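Cellulose hydrolase (Bacillus licheniformis, PDB 4YZT) hydrolyses internal beta-1,4-glucosidic bonds of cellulose, as a three-module family 5 endoglucanase whose catalytic module is a TIM barrel. Local coordinates at residues P74-S79 and S119-S124; L113-D118 and G138-Q143; E132-L137 and R176-I181; Q143-F148 and L155-V160. All blocks are in the same frame, centred on the assembly; numbering follows the deposited sequence.

Contact 1 of 4, residues P74-S79 and S119-S124; sequences PVTWDS and SWLWIS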
# COMPACT_ATOMS: atom_id res chain seq x y z
N PRO A 74 -13.35 -2.27 -5.35
CA PRO A 74 -14.13 -2.38 -4.11
C PRO A 74 -15.37 -1.52 -4.19
O PRO A 74 -15.31 -0.39 -4.67
CB PRO A 74 -13.15 -1.88 -3.03
CG PRO A 74 -12.11 -1.14 -3.72
CD PRO A 74 -12.00 -1.71 -5.12
N VAL A 75 -16.50 -2.06 -3.72
CA VAL A 75 -17.76 -1.33 -3.73
C VAL A 75 -18.46 -1.46 -2.38
O VAL A 75 -18.67 -2.57 -1.87
CB VAL A 75 -18.71 -1.82 -4.83
CG1 VAL A 75 -20.04 -1.09 -4.75
CG2 VAL A 75 -18.07 -1.65 -6.21
N THR A 76 -18.79 -0.32 -1.79
CA THR A 76 -19.57 -0.30 -0.57
C THR A 76 -21.02 -0.02 -0.95
O THR A 76 -21.33 1.04 -1.50
CB THR A 76 -19.03 0.74 0.42
OG1 THR A 76 -17.67 0.39 0.76
CG2 THR A 76 -19.88 0.79 1.70
N TRP A 77 -21.90 -0.99 -0.70
CA TRP A 77 -23.28 -0.91 -1.18
C TRP A 77 -24.22 -0.21 -0.20
O TRP A 77 -25.26 0.33 -0.61
CB TRP A 77 -23.80 -2.34 -1.48
CG TRP A 77 -22.97 -3.03 -2.57
CD1 TRP A 77 -21.80 -3.72 -2.39
CD2 TRP A 77 -23.23 -3.05 -3.98
NE1 TRP A 77 -21.32 -4.16 -3.60
CE2 TRP A 77 -22.18 -3.77 -4.59
CE3 TRP A 77 -24.25 -2.52 -4.78
CZ2 TRP A 77 -22.14 -3.99 -5.97
CZ3 TRP A 77 -24.20 -2.75 -6.14
CH2 TRP A 77 -23.15 -3.48 -6.73
N ASP A 78 -23.82 -0.20 1.07
CA ASP A 78 -24.62 0.29 2.22
C ASP A 78 -25.68 1.38 1.96
O ASP A 78 -26.89 1.11 2.05
CB ASP A 78 -23.64 0.81 3.29
CG ASP A 78 -24.33 1.24 4.57
OD1 ASP A 78 -25.15 0.46 5.11
OD2 ASP A 78 -24.05 2.36 5.05
N SER A 79 -25.26 2.59 1.63
CA SER A 79 -26.22 3.70 1.55
C SER A 79 -27.14 3.56 0.34
O SER A 79 -28.14 4.28 0.24
CB SER A 79 -25.49 5.05 1.49
OG SER A 79 -25.02 5.35 0.18
N SER A 119 -18.95 -4.67 5.28
CA SER A 119 -18.46 -5.63 6.27
C SER A 119 -18.60 -5.11 7.71
O SER A 119 -19.09 -5.83 8.59
CB SER A 119 -16.99 -5.98 6.00
OG SER A 119 -16.15 -4.83 6.18
N TRP A 120 -18.21 -3.86 7.95
CA TRP A 120 -18.33 -3.31 9.30
C TRP A 120 -19.50 -2.33 9.43
O TRP A 120 -19.97 -2.08 10.53
CB TRP A 120 -17.02 -2.63 9.73
CG TRP A 120 -16.49 -1.61 8.77
CD1 TRP A 120 -15.60 -1.83 7.76
CD2 TRP A 120 -16.80 -0.21 8.74
NE1 TRP A 120 -15.34 -0.65 7.09
CE2 TRP A 120 -16.06 0.36 7.67
CE3 TRP A 120 -17.63 0.62 9.50
CZ2 TRP A 120 -16.13 1.72 7.35
CZ3 TRP A 120 -17.70 1.98 9.17
CH2 TRP A 120 -16.95 2.51 8.11
N LEU A 121 -19.98 -1.80 8.31
CA LEU A 121 -21.16 -0.93 8.39
C LEU A 121 -22.42 -1.70 8.84
O LEU A 121 -23.20 -1.18 9.64
CB LEU A 121 -21.41 -0.25 7.04
CG LEU A 121 -20.42 0.88 6.70
CD1 LEU A 121 -20.48 1.19 5.21
CD2 LEU A 121 -20.71 2.13 7.53
N TRP A 122 -22.62 -2.93 8.36
CA TRP A 122 -23.79 -3.69 8.81
C TRP A 122 -23.64 -5.22 8.84
O TRP A 122 -24.36 -5.89 9.59
CB TRP A 122 -25.02 -3.31 7.96
CG TRP A 122 -24.88 -3.59 6.48
CD1 TRP A 122 -24.37 -2.75 5.52
CD2 TRP A 122 -25.30 -4.78 5.79
NE1 TRP A 122 -24.42 -3.36 4.28
CE2 TRP A 122 -25.00 -4.60 4.42
CE3 TRP A 122 -25.90 -5.97 6.20
CZ2 TRP A 122 -25.27 -5.58 3.46
CZ3 TRP A 122 -26.18 -6.95 5.23
CH2 TRP A 122 -25.86 -6.74 3.88
N ILE A 123 -22.73 -5.78 8.05
CA ILE A 123 -22.62 -7.25 8.00
C ILE A 123 -22.12 -7.82 9.34
O ILE A 123 -22.47 -8.95 9.71
CB ILE A 123 -21.71 -7.70 6.84
CG1 ILE A 123 -22.32 -7.24 5.50
CG2 ILE A 123 -21.56 -9.22 6.81
CD1 ILE A 123 -21.46 -7.57 4.30
N SER A 124 -21.37 -7.03 10.11
CA SER A 124 -20.83 -7.52 11.39
C SER A 124 -21.92 -7.66 12.47
O SER A 124 -21.65 -8.11 13.58
CB SER A 124 -19.71 -6.60 11.88
OG SER A 124 -20.19 -5.28 12.02
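T76 and D78 meet L121 chiefly at its CD1 methyl. L121 CD1 sits 3.6 Å from T76 CG2 and 3.7 Å from D78 CB, and the leucine crosses both side chains at about a right angle. T76 CG2 stands anti to the backbone N (the OG1 branch has chi1 -61°), which sends the methyl branch to the leucine while OG1 turns back to D42 O and H117 N. This inner part of the contact is close-packed, with T76 buried. The two segments extend two successive beta-alpha units of the (beta/alpha)8 barrel: 74-79 is the loop leaving strand 70-73, while the short helix 118-123, which follows strand 110-114, supplies the other segment. Both are at the C-terminal rim of the barrel, where the glycan binds; the T76 side chain is about 8 Å from a bound glucose, nearest atoms. Toward solvent lie D78 and L121, both partly exposed, and here the packing is looser. W122 is buried; the D78 side chain runs past that of W122 in the opposite direction, carboxylate and ring planes 24° apart. D78 OD1 comes within 3.3 Å of W122 CD1 but remains 4.0 Å from NE1, and the indole N-H goes instead to D118 OD2. The D118 carboxylate also receives W77 N at OD1, so D118 ties the buried side of the loop to the indole. D78 OD2 lies against the leucine methyls, 3.8 Å from L121 CD1, without a polar partner across the contact.

Contact 2 of 4, residues L113-D118 and G138-Q143; sequences LNIHHD and GKVWKQ. With BGC (beta-D-glucopyranose), chain B; BGC (beta-D-glucopyranose), chain C.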
# COMPACT_ATOMS: atom_id res chain seq x y z
N LEU A 113 -14.95 -7.77 -8.52
CA LEU A 113 -16.02 -6.94 -7.98
C LEU A 113 -16.43 -7.49 -6.62
O LEU A 113 -16.63 -8.70 -6.50
CB LEU A 113 -17.22 -6.90 -8.94
CG LEU A 113 -18.49 -6.15 -8.52
CD1 LEU A 113 -18.27 -4.65 -8.45
CD2 LEU A 113 -19.65 -6.49 -9.46
N ASN A 114 -16.55 -6.63 -5.61
CA ASN A 114 -16.87 -7.16 -4.27
C ASN A 114 -17.97 -6.42 -3.53
O ASN A 114 -18.64 -5.55 -4.09
CB ASN A 114 -15.59 -7.21 -3.40
CG ASN A 114 -15.18 -5.86 -2.79
OD1 ASN A 114 -15.90 -4.85 -2.85
ND2 ASN A 114 -14.02 -5.86 -2.14
N ILE A 115 -18.16 -6.83 -2.27
CA ILE A 115 -18.87 -6.06 -1.26
C ILE A 115 -17.80 -5.63 -0.25
O ILE A 115 -17.10 -6.48 0.30
CB ILE A 115 -19.98 -6.87 -0.58
CG1 ILE A 115 -21.09 -7.24 -1.59
CG2 ILE A 115 -20.54 -6.13 0.64
CD1 ILE A 115 -22.31 -7.92 -0.96
N HIS A 116 -17.65 -4.33 -0.00
CA HIS A 116 -16.50 -3.86 0.75
C HIS A 116 -16.83 -3.40 2.18
O HIS A 116 -16.94 -4.24 3.09
CB HIS A 116 -15.78 -2.74 -0.05
CG HIS A 116 -14.32 -2.64 0.26
ND1 HIS A 116 -13.39 -3.55 -0.20
CD2 HIS A 116 -13.63 -1.75 1.02
CE1 HIS A 116 -12.19 -3.21 0.24
NE2 HIS A 116 -12.31 -2.12 0.98
N HIS A 117 -17.00 -2.10 2.40
CA HIS A 117 -17.11 -1.61 3.78
C HIS A 117 -18.46 -1.91 4.44
O HIS A 117 -18.63 -1.67 5.64
CB HIS A 117 -16.81 -0.12 3.85
CG HIS A 117 -15.35 0.19 3.69
ND1 HIS A 117 -14.36 -0.59 4.25
CD2 HIS A 117 -14.71 1.17 3.01
CE1 HIS A 117 -13.18 -0.10 3.93
NE2 HIS A 117 -13.37 0.97 3.18
N ASP A 118 -19.39 -2.48 3.68
CA ASP A 118 -20.55 -3.14 4.27
C ASP A 118 -20.15 -4.10 5.39
O ASP A 118 -20.92 -4.31 6.34
CB ASP A 118 -21.33 -3.89 3.20
CG ASP A 118 -21.69 -3.01 2.04
OD1 ASP A 118 -20.86 -2.90 1.10
OD2 ASP A 118 -22.79 -2.44 2.08
N GLY A 138 -27.93 -12.15 1.47
CA GLY A 138 -28.40 -12.99 0.39
C GLY A 138 -29.18 -12.22 -0.67
O GLY A 138 -28.98 -12.40 -1.87
N LYS A 139 -30.06 -11.34 -0.22
CA LYS A 139 -30.88 -10.59 -1.17
C LYS A 139 -30.03 -9.57 -1.93
O LYS A 139 -30.29 -9.29 -3.11
CB LYS A 139 -32.05 -9.92 -0.46
CG LYS A 139 -33.13 -10.93 -0.03
CD LYS A 139 -34.22 -10.31 0.82
CE LYS A 139 -35.29 -11.34 1.23
NZ LYS A 139 -36.15 -10.86 2.38
N VAL A 140 -29.01 -9.03 -1.27
CA VAL A 140 -28.06 -8.13 -1.92
C VAL A 140 -27.23 -8.90 -2.96
O VAL A 140 -27.12 -8.45 -4.10
CB VAL A 140 -27.12 -7.44 -0.90
CG1 VAL A 140 -25.98 -6.67 -1.59
CG2 VAL A 140 -27.93 -6.52 0.03
N TRP A 141 -26.68 -10.05 -2.59
CA TRP A 141 -25.84 -10.79 -3.52
C TRP A 141 -26.65 -11.35 -4.70
O TRP A 141 -26.14 -11.38 -5.81
CB TRP A 141 -25.07 -11.93 -2.82
CG TRP A 141 -23.60 -11.60 -2.69
CD1 TRP A 141 -22.87 -11.49 -1.54
CD2 TRP A 141 -22.69 -11.30 -3.77
NE1 TRP A 141 -21.57 -11.14 -1.83
CE2 TRP A 141 -21.43 -11.02 -3.19
CE3 TRP A 141 -22.83 -11.24 -5.16
CZ2 TRP A 141 -20.31 -10.68 -3.97
CZ3 TRP A 141 -21.72 -10.90 -5.92
CH2 TRP A 141 -20.48 -10.63 -5.32
N LYS A 142 -27.90 -11.75 -4.47
CA LYS A 142 -28.70 -12.23 -5.60
C LYS A 142 -28.87 -11.09 -6.61
O LYS A 142 -28.76 -11.31 -7.81
CB LYS A 142 -30.07 -12.78 -5.16
CG LYS A 142 -30.85 -13.45 -6.29
CD LYS A 142 -32.22 -13.95 -5.82
CE LYS A 142 -32.10 -15.16 -4.91
N GLN A 143 -29.07 -9.87 -6.13
CA GLN A 143 -29.20 -8.73 -7.05
C GLN A 143 -27.93 -8.45 -7.84
O GLN A 143 -27.98 -8.18 -9.06
CB GLN A 143 -29.62 -7.46 -6.28
CG GLN A 143 -31.06 -7.49 -5.81
CD GLN A 143 -31.44 -6.24 -5.02
OE1 GLN A 143 -31.63 -5.17 -5.60
NE2 GLN A 143 -31.53 -6.38 -3.70
C2 BGC B . -9.19 -2.59 3.80
C3 BGC B . -8.93 -1.31 3.09
C4 BGC B . -8.09 -0.41 3.88
C5 BGC B . -6.78 -1.12 4.21
C6 BGC B . -5.75 -0.31 4.95
C1 BGC B . -7.82 -3.13 4.11
O1 BGC B . -7.75 -4.49 4.44
O2 BGC B . -9.86 -3.57 2.94
O3 BGC B . -10.19 -0.64 2.65
O4 BGC B . -7.86 0.82 3.10
O5 BGC B . -7.12 -2.28 5.04
O6 BGC B . -6.27 -0.03 6.24
C2 BGC C . -7.61 3.19 3.15
C3 BGC C . -7.86 4.43 3.95
C4 BGC C . -9.31 4.51 4.34
C5 BGC C . -9.74 3.26 5.08
C6 BGC C . -11.21 3.35 5.41
C1 BGC C . -8.05 1.97 3.90
O2 BGC C . -6.21 3.06 2.81
O3 BGC C . -7.43 5.59 3.18
O4 BGC C . -9.60 5.67 5.22
O5 BGC C . -9.49 2.04 4.29
O6 BGC C . -11.58 2.28 6.28
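The CD1 methyl of I115 sits over one face of the W141 indole, a CH-pi contact 3.8 Å from the centroid of the five-membered ring and 27° off its normal. It is displaced toward the nitrogen, CD1 to W141 NE1 being 3.4 Å. W141 chi1, -108°, lies away from the staggered values; with this turn the ring reaches the strand side and NE1 bonds to I159 O, which probably helps hold the indole's rotation. The same methyl also touches the helix beside the ring, at 3.9 Å from V140 CG1. The L113 carbonyl oxygen approaches the far edge of the indole, near its plane, with a long 4.5 Å to CH2. I115 thus points outward into a wholly buried apolar layer, while its neighbours N114 and H116 serve the inner side. N114 ND2 donates to H116 ND1 over 3.1 Å, lying in the imidazole plane and fixing the ring's turn. At its other nitrogen, H116 NE2 makes a nearly straight hydrogen bond (171°) to O3 of a bound glucose, 3.1 Å away. H117 adds CE1 at 3.3 Å from that O3, and N39, N161, E271, W304 and N306 bond the sugars from elsewhere. The inward-outward alternation of a TIM-barrel strand is carried on just past the end of strand 110-114: I115 packs on helix 130-147 and H116 reaches the glycan site at the C-terminal rim.

Contact 3 of 4, residues E132-L137 and R176-I181; sequences ETLDKL and REMLNI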
# COMPACT_ATOMS: atom_id res chain seq x y z
N GLU A 132 -31.57 -12.16 10.39
CA GLU A 132 -31.87 -10.94 9.63
C GLU A 132 -30.73 -10.50 8.70
O GLU A 132 -30.97 -10.07 7.56
CB GLU A 132 -32.20 -9.79 10.57
CG GLU A 132 -33.68 -9.64 10.84
CD GLU A 132 -33.96 -9.49 12.31
OE1 GLU A 132 -33.02 -9.71 13.10
OE2 GLU A 132 -35.11 -9.18 12.68
N THR A 133 -29.50 -10.57 9.19
CA THR A 133 -28.35 -10.05 8.45
C THR A 133 -28.03 -10.92 7.23
O THR A 133 -27.78 -10.41 6.13
CB THR A 133 -27.09 -9.96 9.35
OG1 THR A 133 -27.41 -9.19 10.51
CG2 THR A 133 -25.93 -9.32 8.60
N LEU A 134 -28.05 -12.23 7.44
CA LEU A 134 -27.75 -13.18 6.38
C LEU A 134 -28.84 -13.15 5.31
O LEU A 134 -28.54 -13.26 4.12
CB LEU A 134 -27.58 -14.59 6.95
CG LEU A 134 -27.12 -15.67 5.98
CD1 LEU A 134 -25.71 -15.41 5.48
CD2 LEU A 134 -27.22 -17.06 6.64
N ASP A 135 -30.10 -13.00 5.73
CA ASP A 135 -31.20 -12.85 4.79
C ASP A 135 -30.98 -11.63 3.92
O ASP A 135 -31.09 -11.71 2.70
CB ASP A 135 -32.54 -12.73 5.53
CG ASP A 135 -33.69 -12.38 4.60
OD1 ASP A 135 -34.14 -13.28 3.86
OD2 ASP A 135 -34.15 -11.22 4.64
N LYS A 136 -30.64 -10.50 4.54
CA LYS A 136 -30.34 -9.28 3.82
C LYS A 136 -29.14 -9.42 2.85
O LYS A 136 -29.21 -8.97 1.71
CB LYS A 136 -30.06 -8.15 4.80
CG LYS A 136 -29.62 -6.83 4.14
CD LYS A 136 -29.51 -5.71 5.17
CE LYS A 136 -28.85 -4.48 4.58
NZ LYS A 136 -28.74 -3.38 5.55
N LEU A 137 -28.04 -10.02 3.32
CA LEU A 137 -26.87 -10.19 2.47
C LEU A 137 -27.18 -11.07 1.25
O LEU A 137 -26.76 -10.77 0.13
CB LEU A 137 -25.70 -10.77 3.29
CG LEU A 137 -24.35 -11.01 2.58
CD1 LEU A 137 -23.78 -9.72 2.00
CD2 LEU A 137 -23.35 -11.63 3.53
N ARG A 176 -20.77 -20.30 2.00
CA ARG A 176 -21.53 -21.35 1.34
C ARG A 176 -22.86 -20.83 0.81
O ARG A 176 -23.27 -21.17 -0.30
CB ARG A 176 -21.76 -22.52 2.31
CG ARG A 176 -22.56 -23.67 1.71
CD ARG A 176 -22.59 -24.91 2.60
NE ARG A 176 -23.12 -24.65 3.94
CZ ARG A 176 -22.36 -24.50 5.02
NH1 ARG A 176 -21.04 -24.60 4.92
NH2 ARG A 176 -22.91 -24.27 6.21
N GLU A 177 -23.55 -20.03 1.61
CA GLU A 177 -24.89 -19.56 1.26
C GLU A 177 -24.85 -18.54 0.14
O GLU A 177 -25.68 -18.59 -0.77
CB GLU A 177 -25.59 -18.97 2.48
CG GLU A 177 -25.94 -20.01 3.53
CD GLU A 177 -27.03 -20.95 3.07
OE1 GLU A 177 -28.14 -20.45 2.78
OE2 GLU A 177 -26.77 -22.17 2.98
N MET A 178 -23.89 -17.63 0.19
CA MET A 178 -23.74 -16.63 -0.86
C MET A 178 -23.28 -17.29 -2.16
O MET A 178 -23.76 -16.95 -3.23
CB MET A 178 -22.77 -15.52 -0.45
CG MET A 178 -23.25 -14.71 0.77
SD MET A 178 -24.94 -14.10 0.59
CE MET A 178 -25.79 -15.05 1.83
N LEU A 179 -22.36 -18.24 -2.06
CA LEU A 179 -21.93 -18.98 -3.25
C LEU A 179 -23.10 -19.74 -3.89
O LEU A 179 -23.25 -19.74 -5.11
CB LEU A 179 -20.79 -19.93 -2.90
CG LEU A 179 -20.29 -20.80 -4.06
CD1 LEU A 179 -19.59 -19.94 -5.11
CD2 LEU A 179 -19.37 -21.89 -3.56
N ASN A 180 -23.94 -20.37 -3.06
CA ASN A 180 -25.11 -21.10 -3.57
C ASN A 180 -26.08 -20.18 -4.29
O ASN A 180 -26.63 -20.51 -5.35
CB ASN A 180 -25.84 -21.85 -2.44
CG ASN A 180 -25.09 -23.10 -2.00
OD1 ASN A 180 -24.19 -23.57 -2.68
ND2 ASN A 180 -25.48 -23.65 -0.85
N ILE A 181 -26.29 -19.00 -3.72
CA ILE A 181 -27.11 -17.99 -4.38
C ILE A 181 -26.54 -17.61 -5.75
O ILE A 181 -27.27 -17.56 -6.74
CB ILE A 181 -27.25 -16.75 -3.49
CG1 ILE A 181 -28.32 -17.02 -2.42
CG2 ILE A 181 -27.59 -15.51 -4.32
CD1 ILE A 181 -28.22 -16.09 -1.26
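M178 reaches across to L134 and L137 from the facing helix and takes the largest share of this contact. Its CB faces I159 CG2, just past the end of strand 155-158. With chi1 -63°, CG sits beside the backbone N and passes L137 CD2 at 4.1 Å. The sulfur follows: M178 SD lies 3.7 Å from L137 CG and 3.8 Å from the L137 carbonyl oxygen. Bends at chi2 (-51°) and chi3 then fold the terminal methyl back along helix 130-147, where M178 CE lies 3.7 Å from L134 CD1 and 4.0 Å from L134 O; G138 CA, one turn on, also touches CE. The two leucines receive it differently, L134 sliding past the methionine in the opposite direction and L137 lying at a slant to it. Farther out, L134 CD2 makes only a long approach of 4.5 Å to E177 CG, at a partly exposed margin, while W122 and I123 of helix 118-123 also pack on L137. The segment axes pass 10.8 Å apart, nearly aligned in direction, with a signed crossing angle of -27°. Helices 130-147 and 168-184 follow adjacent strands, and this shallow parallel packing is that of neighbouring outer helices in the (beta/alpha)8 barrel.

Contact 4 of 4, residues Q143-F148 and L155-V160; sequences QIAERF and LLFEIV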
# COMPACT_ATOMS: atom_id res chain seq x y z
N GLN A 143 -29.07 -9.87 -6.13
CA GLN A 143 -29.20 -8.73 -7.05
C GLN A 143 -27.93 -8.45 -7.84
O GLN A 143 -27.98 -8.18 -9.06
CB GLN A 143 -29.62 -7.46 -6.28
CG GLN A 143 -31.06 -7.49 -5.81
CD GLN A 143 -31.44 -6.24 -5.02
OE1 GLN A 143 -31.63 -5.17 -5.60
NE2 GLN A 143 -31.53 -6.38 -3.70
N ILE A 144 -26.78 -8.49 -7.17
CA ILE A 144 -25.50 -8.27 -7.84
C ILE A 144 -25.25 -9.40 -8.85
O ILE A 144 -24.89 -9.14 -10.00
CB ILE A 144 -24.34 -8.18 -6.83
CG1 ILE A 144 -24.62 -7.07 -5.82
CG2 ILE A 144 -23.01 -7.91 -7.54
CD1 ILE A 144 -23.56 -6.97 -4.72
N ALA A 145 -25.46 -10.64 -8.43
CA ALA A 145 -25.22 -11.78 -9.31
C ALA A 145 -26.05 -11.72 -10.59
O ALA A 145 -25.57 -12.03 -11.69
CB ALA A 145 -25.50 -13.09 -8.58
N GLU A 146 -27.31 -11.32 -10.44
CA GLU A 146 -28.22 -11.26 -11.58
C GLU A 146 -27.81 -10.18 -12.58
O GLU A 146 -27.81 -10.42 -13.79
CB GLU A 146 -29.66 -11.02 -11.12
CG GLU A 146 -30.33 -12.18 -10.41
CD GLU A 146 -30.82 -13.27 -11.35
OE1 GLU A 146 -30.75 -13.11 -12.58
OE2 GLU A 146 -31.32 -14.30 -10.83
N ARG A 147 -27.47 -8.99 -12.08
CA ARG A 147 -27.06 -7.89 -12.95
C ARG A 147 -25.82 -8.26 -13.77
O ARG A 147 -25.74 -7.95 -14.96
CB ARG A 147 -26.78 -6.62 -12.13
CG ARG A 147 -26.27 -5.43 -12.96
CD ARG A 147 -27.24 -5.04 -14.10
NE ARG A 147 -28.33 -4.19 -13.63
CZ ARG A 147 -28.35 -2.87 -13.76
NH1 ARG A 147 -27.36 -2.24 -14.36
NH2 ARG A 147 -29.37 -2.18 -13.29
N PHE A 148 -24.85 -8.92 -13.14
CA PHE A 148 -23.57 -9.19 -13.79
C PHE A 148 -23.45 -10.63 -14.30
O PHE A 148 -22.37 -11.08 -14.67
CB PHE A 148 -22.44 -8.87 -12.80
CG PHE A 148 -22.30 -7.39 -12.52
CD1 PHE A 148 -21.47 -6.60 -13.31
CD2 PHE A 148 -23.01 -6.79 -11.48
CE1 PHE A 148 -21.34 -5.22 -13.07
CE2 PHE A 148 -22.88 -5.42 -11.23
CZ PHE A 148 -22.05 -4.63 -12.04
N LEU A 155 -14.62 -11.44 -15.33
CA LEU A 155 -15.15 -10.82 -14.12
C LEU A 155 -15.30 -11.87 -13.02
O LEU A 155 -15.94 -12.91 -13.21
CB LEU A 155 -16.48 -10.11 -14.39
CG LEU A 155 -17.19 -9.47 -13.17
CD1 LEU A 155 -16.38 -8.32 -12.55
CD2 LEU A 155 -18.58 -9.01 -13.56
N LEU A 156 -14.68 -11.58 -11.88
CA LEU A 156 -14.71 -12.44 -10.69
C LEU A 156 -15.58 -11.77 -9.62
O LEU A 156 -15.62 -10.55 -9.53
CB LEU A 156 -13.30 -12.67 -10.14
CG LEU A 156 -12.26 -13.46 -10.97
CD1 LEU A 156 -11.62 -12.58 -12.03
CD2 LEU A 156 -11.18 -14.05 -10.08
N PHE A 157 -16.27 -12.57 -8.82
CA PHE A 157 -17.00 -12.04 -7.66
C PHE A 157 -16.25 -12.35 -6.37
O PHE A 157 -15.86 -13.50 -6.15
CB PHE A 157 -18.41 -12.63 -7.53
CG PHE A 157 -19.37 -12.30 -8.65
CD1 PHE A 157 -19.16 -11.23 -9.49
CD2 PHE A 157 -20.50 -13.09 -8.85
CE1 PHE A 157 -20.06 -10.95 -10.53
CE2 PHE A 157 -21.40 -12.82 -9.87
CZ PHE A 157 -21.18 -11.75 -10.71
N GLU A 158 -16.07 -11.34 -5.52
CA GLU A 158 -15.53 -11.55 -4.18
C GLU A 158 -16.63 -11.32 -3.13
O GLU A 158 -17.17 -10.22 -3.01
CB GLU A 158 -14.34 -10.62 -3.91
CG GLU A 158 -13.82 -10.72 -2.48
CD GLU A 158 -12.72 -9.69 -2.18
OE1 GLU A 158 -12.50 -8.79 -3.01
OE2 GLU A 158 -12.10 -9.79 -1.10
N ILE A 159 -16.97 -12.37 -2.39
CA ILE A 159 -18.14 -12.34 -1.50
C ILE A 159 -18.17 -11.17 -0.48
O ILE A 159 -19.18 -10.46 -0.40
CB ILE A 159 -18.26 -13.67 -0.74
CG1 ILE A 159 -18.39 -14.83 -1.74
CG2 ILE A 159 -19.48 -13.67 0.19
CD1 ILE A 159 -19.57 -14.65 -2.69
N VAL A 160 -17.09 -10.97 0.27
CA VAL A 160 -17.05 -9.90 1.27
C VAL A 160 -15.61 -9.54 1.69
O VAL A 160 -14.78 -10.42 1.94
CB VAL A 160 -17.89 -10.28 2.54
CG1 VAL A 160 -17.35 -11.55 3.22
CG2 VAL A 160 -17.95 -9.13 3.54
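The last turn of helix 130-147 runs alongside strand 155-158, with the CA atoms of A145 and F157 8.4 Å apart and those of F148 and L155 8.6 Å apart, and F148 is the first residue to leave helical geometry. Its backbone N still closes the final turn on I144 O, and its ring edge lies in plane with that same oxygen. F157 carries the largest share of the contact. Its CB points toward the helix, and F148 CB meets the ring at its edge, 3.8 Å from CZ, while A145 CA stands 4.0 Å from CE2. A145 has just a methyl to offer, CB lying 4.3 Å from F157 CE2, consistent with the ring lying close to the helix backbone at this position. L155 packs beside it: its CD2 lies 3.8 Å from F148 CD1 and 3.9 Å from F148 CB. F148 and L155 meet at an oblique angle, and the F148 ring heads on toward V97 and T101 of helix 91-105. This is the returning half of a beta-alpha-beta crossover, strand 110-114 through helix 130-147 to its parallel neighbour 155-158, the repeating element of the TIM barrel. Side chains of the strand alternate accordingly: L155 and F157 face the helix layer, whereas L156 and E158 turn to the barrel interior, where E158 forms a salt bridge with R72. Beyond the contact F157 also meets the W141 ring, with planes at about 40°, and I182 of helix 168-184.

All four contacts lie on one flank of the TIM barrel, and three use helix 130-147. Passing down that helix, contact 3 joins it to helix 168-184, contact 2 to strand 110-114 and contact 4 to the neighbouring strand 155-158. Contact 2 is the hub, its centre about 7, 8 and 9 Å from the centres of contacts 4, 1 and 3; contacts 1 and 4 are about 15 Å apart. Along the chain, contact 1 closes before contacts 3 and 4 begin but interlaces with contact 2, and contact 4 falls wholly between the two segments of contact 3. V75 O to H116 N joins contacts 1 and 2 at the glycan-binding rim, and L113 O to E158 N joins contacts 2 and 4 across the sheet.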